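Local coordinates for glycoside hydrolase family protein (Novosphingobium sp. PP1Y, PDB 6Q2F) that probably hydrolyses terminal alpha-L-rhamnose from glycosides, at residues Asn63-Lys68 and Gln97-Arg102; Gly70-Leu75 and Phe114-His119. All coordinates share one frame; numbering follows the deposited sequence.

Contact 1: residues Asn63-Lys68 and Gln97-Arg102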
# COMPACT_ATOMS: atom_id res chain seq x y z
N ASN A 63 -9.79 22.61 0.94
CA ASN A 63 -9.26 23.98 0.88
C ASN A 63 -10.20 24.98 1.57
O ASN A 63 -10.50 26.04 1.03
CB ASN A 63 -9.01 24.37 -0.58
CG ASN A 63 -8.13 25.60 -0.74
OD1 ASN A 63 -8.00 26.12 -1.84
ND2 ASN A 63 -7.50 26.05 0.35
N GLY A 64 -10.65 24.64 2.77
CA GLY A 64 -11.50 25.56 3.51
C GLY A 64 -12.95 25.62 3.05
O GLY A 64 -13.74 26.37 3.65
N ASN A 65 -13.34 24.87 2.02
CA ASN A 65 -14.73 24.84 1.56
C ASN A 65 -15.56 23.99 2.52
O ASN A 65 -15.79 22.80 2.29
CB ASN A 65 -14.81 24.31 0.14
CG ASN A 65 -14.41 25.35 -0.89
OD1 ASN A 65 -15.05 26.38 -1.01
ND2 ASN A 65 -13.35 25.09 -1.64
N ILE A 66 -16.04 24.62 3.59
CA ILE A 66 -16.60 23.91 4.74
C ILE A 66 -17.75 24.73 5.31
O ILE A 66 -17.59 25.93 5.54
CB ILE A 66 -15.56 23.70 5.86
CG1 ILE A 66 -14.29 23.03 5.34
CG2 ILE A 66 -16.16 22.94 7.02
CD1 ILE A 66 -13.02 23.47 6.12
N THR A 67 -18.89 24.09 5.56
CA THR A 67 -19.94 24.72 6.36
C THR A 67 -20.54 23.67 7.28
O THR A 67 -20.57 22.48 6.97
CB THR A 67 -21.07 25.34 5.53
OG1 THR A 67 -21.80 24.32 4.84
CG2 THR A 67 -20.56 26.38 4.52
N LYS A 68 -21.05 24.14 8.43
CA LYS A 68 -21.79 23.24 9.32
C LYS A 68 -23.05 22.72 8.65
O LYS A 68 -23.42 21.56 8.83
CB LYS A 68 -22.12 23.96 10.62
CG LYS A 68 -20.93 23.96 11.60
CD LYS A 68 -20.92 25.22 12.44
CE LYS A 68 -21.47 24.93 13.81
NZ LYS A 68 -21.67 26.17 14.57
N GLN A 97 -13.17 28.63 -4.54
CA GLN A 97 -13.98 28.98 -3.38
C GLN A 97 -15.44 29.01 -3.81
O GLN A 97 -15.83 29.83 -4.64
CB GLN A 97 -13.55 30.33 -2.81
CG GLN A 97 -14.22 30.65 -1.48
CD GLN A 97 -13.90 32.04 -1.00
OE1 GLN A 97 -12.79 32.53 -1.19
NE2 GLN A 97 -14.88 32.69 -0.37
N ILE A 98 -16.24 28.11 -3.26
CA ILE A 98 -17.67 28.07 -3.51
C ILE A 98 -18.46 28.33 -2.24
O ILE A 98 -19.69 28.28 -2.26
CB ILE A 98 -18.09 26.74 -4.15
CG1 ILE A 98 -17.86 25.60 -3.16
CG2 ILE A 98 -17.26 26.49 -5.38
CD1 ILE A 98 -18.62 24.33 -3.52
N VAL A 99 -17.78 28.61 -1.14
CA VAL A 99 -18.42 29.07 0.06
C VAL A 99 -18.20 30.57 0.19
O VAL A 99 -17.30 31.16 -0.41
CB VAL A 99 -17.88 28.34 1.30
CG1 VAL A 99 -18.14 26.86 1.18
CG2 VAL A 99 -16.39 28.64 1.47
N ASP A 100 -19.05 31.18 1.00
CA ASP A 100 -18.95 32.61 1.27
C ASP A 100 -17.58 32.97 1.86
O ASP A 100 -17.01 34.01 1.50
CB ASP A 100 -20.09 33.00 2.22
CG ASP A 100 -20.09 34.45 2.53
OD1 ASP A 100 -19.39 34.84 3.48
OD2 ASP A 100 -20.80 35.21 1.82
N HIS A 101 -17.04 32.13 2.73
CA HIS A 101 -15.70 32.36 3.26
C HIS A 101 -15.04 31.04 3.65
O HIS A 101 -15.65 30.21 4.34
CB HIS A 101 -15.74 33.31 4.47
CG HIS A 101 -16.69 32.87 5.54
ND1 HIS A 101 -18.05 33.10 5.47
CD2 HIS A 101 -16.47 32.23 6.71
CE1 HIS A 101 -18.63 32.61 6.55
NE2 HIS A 101 -17.70 32.07 7.32
N ARG A 102 -13.79 30.88 3.24
CA ARG A 102 -13.05 29.67 3.56
C ARG A 102 -12.79 29.57 5.05
O ARG A 102 -12.52 30.57 5.72
CB ARG A 102 -11.72 29.64 2.80
CG ARG A 102 -11.84 29.60 1.27
CD ARG A 102 -10.46 29.35 0.66
NE ARG A 102 -10.34 29.71 -0.76
CZ ARG A 102 -10.45 28.85 -1.77
NH1 ARG A 102 -10.72 27.56 -1.55
NH2 ARG A 102 -10.30 29.29 -3.01
O HOH W 1 -17.64 28.47 5.52

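Contact 2: residues Gly70-Leu75 and Phe114-His119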
# COMPACT_ATOMS: atom_id res chain seq x y z
N GLY A 70 -23.52 22.00 5.56
CA GLY A 70 -23.15 20.90 4.69
C GLY A 70 -22.70 19.67 5.45
O GLY A 70 -22.94 18.54 5.01
N ILE A 71 -22.03 19.86 6.59
CA ILE A 71 -21.56 18.73 7.39
C ILE A 71 -22.73 17.88 7.84
O ILE A 71 -22.70 16.64 7.77
CB ILE A 71 -20.74 19.25 8.59
CG1 ILE A 71 -19.40 19.82 8.12
CG2 ILE A 71 -20.54 18.13 9.62
CD1 ILE A 71 -18.63 20.56 9.21
N ARG A 72 -23.80 18.53 8.32
CA ARG A 72 -24.98 17.80 8.74
C ARG A 72 -25.61 17.04 7.58
O ARG A 72 -25.95 15.86 7.73
CB ARG A 72 -25.99 18.77 9.36
CG ARG A 72 -27.41 18.21 9.45
CD ARG A 72 -28.20 19.03 10.49
NE ARG A 72 -27.76 18.70 11.85
CZ ARG A 72 -27.99 19.44 12.93
NH1 ARG A 72 -28.64 20.60 12.83
NH2 ARG A 72 -27.55 19.03 14.10
N LYS A 73 -25.77 17.70 6.42
CA LYS A 73 -26.37 17.02 5.28
C LYS A 73 -25.49 15.89 4.77
O LYS A 73 -25.99 14.85 4.34
CB LYS A 73 -26.67 18.03 4.17
CG LYS A 73 -27.74 19.05 4.53
CD LYS A 73 -27.65 20.29 3.64
CE LYS A 73 -28.83 21.22 3.86
NZ LYS A 73 -28.73 22.43 2.97
N ASP A 74 -24.16 16.08 4.79
CA ASP A 74 -23.25 14.97 4.50
C ASP A 74 -23.51 13.79 5.43
O ASP A 74 -23.67 12.65 4.97
CB ASP A 74 -21.80 15.40 4.65
CG ASP A 74 -21.30 16.25 3.51
OD1 ASP A 74 -22.07 16.48 2.55
OD2 ASP A 74 -20.13 16.67 3.58
N LEU A 75 -23.52 14.04 6.74
CA LEU A 75 -23.59 12.91 7.66
C LEU A 75 -24.99 12.31 7.70
O LEU A 75 -25.13 11.11 7.92
CB LEU A 75 -23.12 13.34 9.05
CG LEU A 75 -21.61 13.22 9.30
CD1 LEU A 75 -20.79 14.05 8.32
CD2 LEU A 75 -21.26 13.58 10.74
N PHE A 114 -15.47 21.60 13.09
CA PHE A 114 -15.04 20.24 13.40
C PHE A 114 -15.74 19.72 14.64
O PHE A 114 -16.14 18.55 14.68
CB PHE A 114 -13.52 20.14 13.58
CG PHE A 114 -13.06 18.72 13.77
CD1 PHE A 114 -12.81 17.93 12.66
CD2 PHE A 114 -12.98 18.16 15.03
CE1 PHE A 114 -12.44 16.60 12.81
CE2 PHE A 114 -12.59 16.82 15.19
CZ PHE A 114 -12.33 16.04 14.08
N ARG A 115 -15.87 20.55 15.67
CA ARG A 115 -16.63 20.17 16.85
C ARG A 115 -18.04 19.73 16.47
O ARG A 115 -18.56 18.74 16.98
CB ARG A 115 -16.69 21.33 17.85
CG ARG A 115 -17.59 21.04 19.04
CD ARG A 115 -17.46 22.10 20.13
NE ARG A 115 -16.10 22.20 20.62
CZ ARG A 115 -15.72 22.89 21.69
NH1 ARG A 115 -16.62 23.55 22.41
NH2 ARG A 115 -14.45 22.91 22.05
N PHE A 116 -18.67 20.48 15.57
CA PHE A 116 -19.99 20.12 15.09
C PHE A 116 -19.97 18.77 14.39
O PHE A 116 -20.86 17.95 14.60
CB PHE A 116 -20.51 21.19 14.15
CG PHE A 116 -21.90 20.94 13.67
CD1 PHE A 116 -22.98 21.16 14.52
CD2 PHE A 116 -22.14 20.48 12.39
CE1 PHE A 116 -24.29 20.95 14.08
CE2 PHE A 116 -23.44 20.26 11.94
CZ PHE A 116 -24.51 20.49 12.79
N ALA A 117 -18.97 18.54 13.53
CA ALA A 117 -18.83 17.24 12.89
C ALA A 117 -18.72 16.14 13.93
O ALA A 117 -19.32 15.07 13.78
CB ALA A 117 -17.60 17.21 11.98
N ALA A 118 -17.96 16.38 14.99
CA ALA A 118 -17.78 15.33 15.98
C ALA A 118 -19.08 15.05 16.71
O ALA A 118 -19.41 13.89 16.99
CB ALA A 118 -16.66 15.72 16.96
N HIS A 119 -19.85 16.10 17.01
CA HIS A 119 -21.12 15.90 17.71
C HIS A 119 -22.14 15.24 16.81
O HIS A 119 -22.97 14.45 17.28
CB HIS A 119 -21.65 17.23 18.24
CG HIS A 119 -21.07 17.61 19.57
ND1 HIS A 119 -21.44 16.99 20.75
CD2 HIS A 119 -20.11 18.52 19.91
CE1 HIS A 119 -20.75 17.51 21.75
NE2 HIS A 119 -19.96 18.45 21.27

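Contact 1: residues Asn63-Lys68 and Gln97-Arg102
Asn63 and Asn65 meet Arg102 and the backbone at Ile98 and Val99 in a polar loop-to-loop contact, formed by the loops that follow the adjacent parallel strands 56-62 and 85-91 of a barrel-like sheet. Two hydrogen bonds cross it. Arg102 NH1 donates to Asn63 O (3.0 Å, 157° at the hydrogen), and the acceptor lies in the guanidinium plane, at its edge. With CG anti to the backbone N (chi1 -165°), beside the carbonyl carbon, Asn63 brings both OD1 and O to this nitrogen. Asn63 OD1 instead sits over a guanidinium face; despite its 3.1 Å separation from Arg102 NH1 the angle is poor, and this oxygen accepts from Thr95 N. Thr95 O is a further acceptor for NH1. The second bond runs from Ile98 N to Asn65 OD1 (3.1 Å, 165°), the donor tilted from the amide plane. Asn65 ND2 is held by Pro96 O and Met62 O, which fixes the flip of this amide. Val99 CG2 packs 3.6 Å from Asn65 OD1. Gly64 CA comes within 4.4 Å of Arg102 CA, and a CB on Gly64 would collide with Arg102 CB. A leucine in place of Arg102 would probably leave Asn63 O and Thr95 O without the NH1 donor they share. Side-chain amides and a guanidinium thus pair with main-chain groups here, so that loops without regular secondary structure are held by specific polar bonds.

Contact 2: residues Gly70-Leu75 and Phe114-His119
Ile71, Arg72 and Leu75 of helix 68-81 pack on Phe116 and Ala117 of helix 108-124, two neighbouring helices on the outside of a parallel beta barrel. The short axes run nearly parallel, at 26° to each other and 9.8 Å apart at closest approach, and the backbones come nearest at Ile71 and Ala117, whose CA atoms are 6.3 Å apart. Ile71 supplies the central apolar contact through its CG2 branch, which reaches Ala117 CB at 3.9 Å and, on its other neighbour, Phe116 CD2 at 4.0 Å. The small side chain of Ala117 is consistent with this close approach. One turn further on, Leu75 CD2 lies 3.9 Å from Ala117 O, an apolar touch on the backbone. Toward the outer side, Phe116 extends across to Arg72 with its CG anti to the backbone N (chi1 -176°). The ring atom Phe116 CZ sits over the centre of the Arg72 guanidinium, 3.6 Å from Arg72 CZ, while Arg72 CB meets the edge of the ring in its plane. Guanidinium and ring are inclined at 63°, so this is a corner of the ring set against a flat charged group, not a parallel stack. Glu120, on the same helix as Phe116, forms a salt bridge with Arg72 NH2 and probably helps to hold the guanidinium with its face toward Phe116 CZ. Inward, Ile71, Leu75 and Ala117 all touch Trp59 of strand 56-62. A helix pair aligned side by side against parallel strands is characteristic of the outer layer of a (beta/alpha)8, or TIM, barrel.

From the N terminus, strand 56-62 leads into 63-68, helix 68-81 carries 70-75, strand 85-91 leads to 97-102, and helix 108-124 carries 114-119 before strand 127-131. The segments alternate, so the contacts cross: contact 1 closes a loop over 28 intervening residues that include 70-75, and contact 2 closes one over 38 that include 97-102. Contact 1 joins the two loops beyond the strand ends, whereas contact 2 joins the helices into which those loops run. Their centres lie about 14 Å apart, yet they touch directly, with Lys68 O 3.4 Å from Phe116 CE2 and Ile66 CG2 4.1 Å from Ile71 CD1. Two consecutive strand-loop-helix parts of the barrel are thereby tied at two levels.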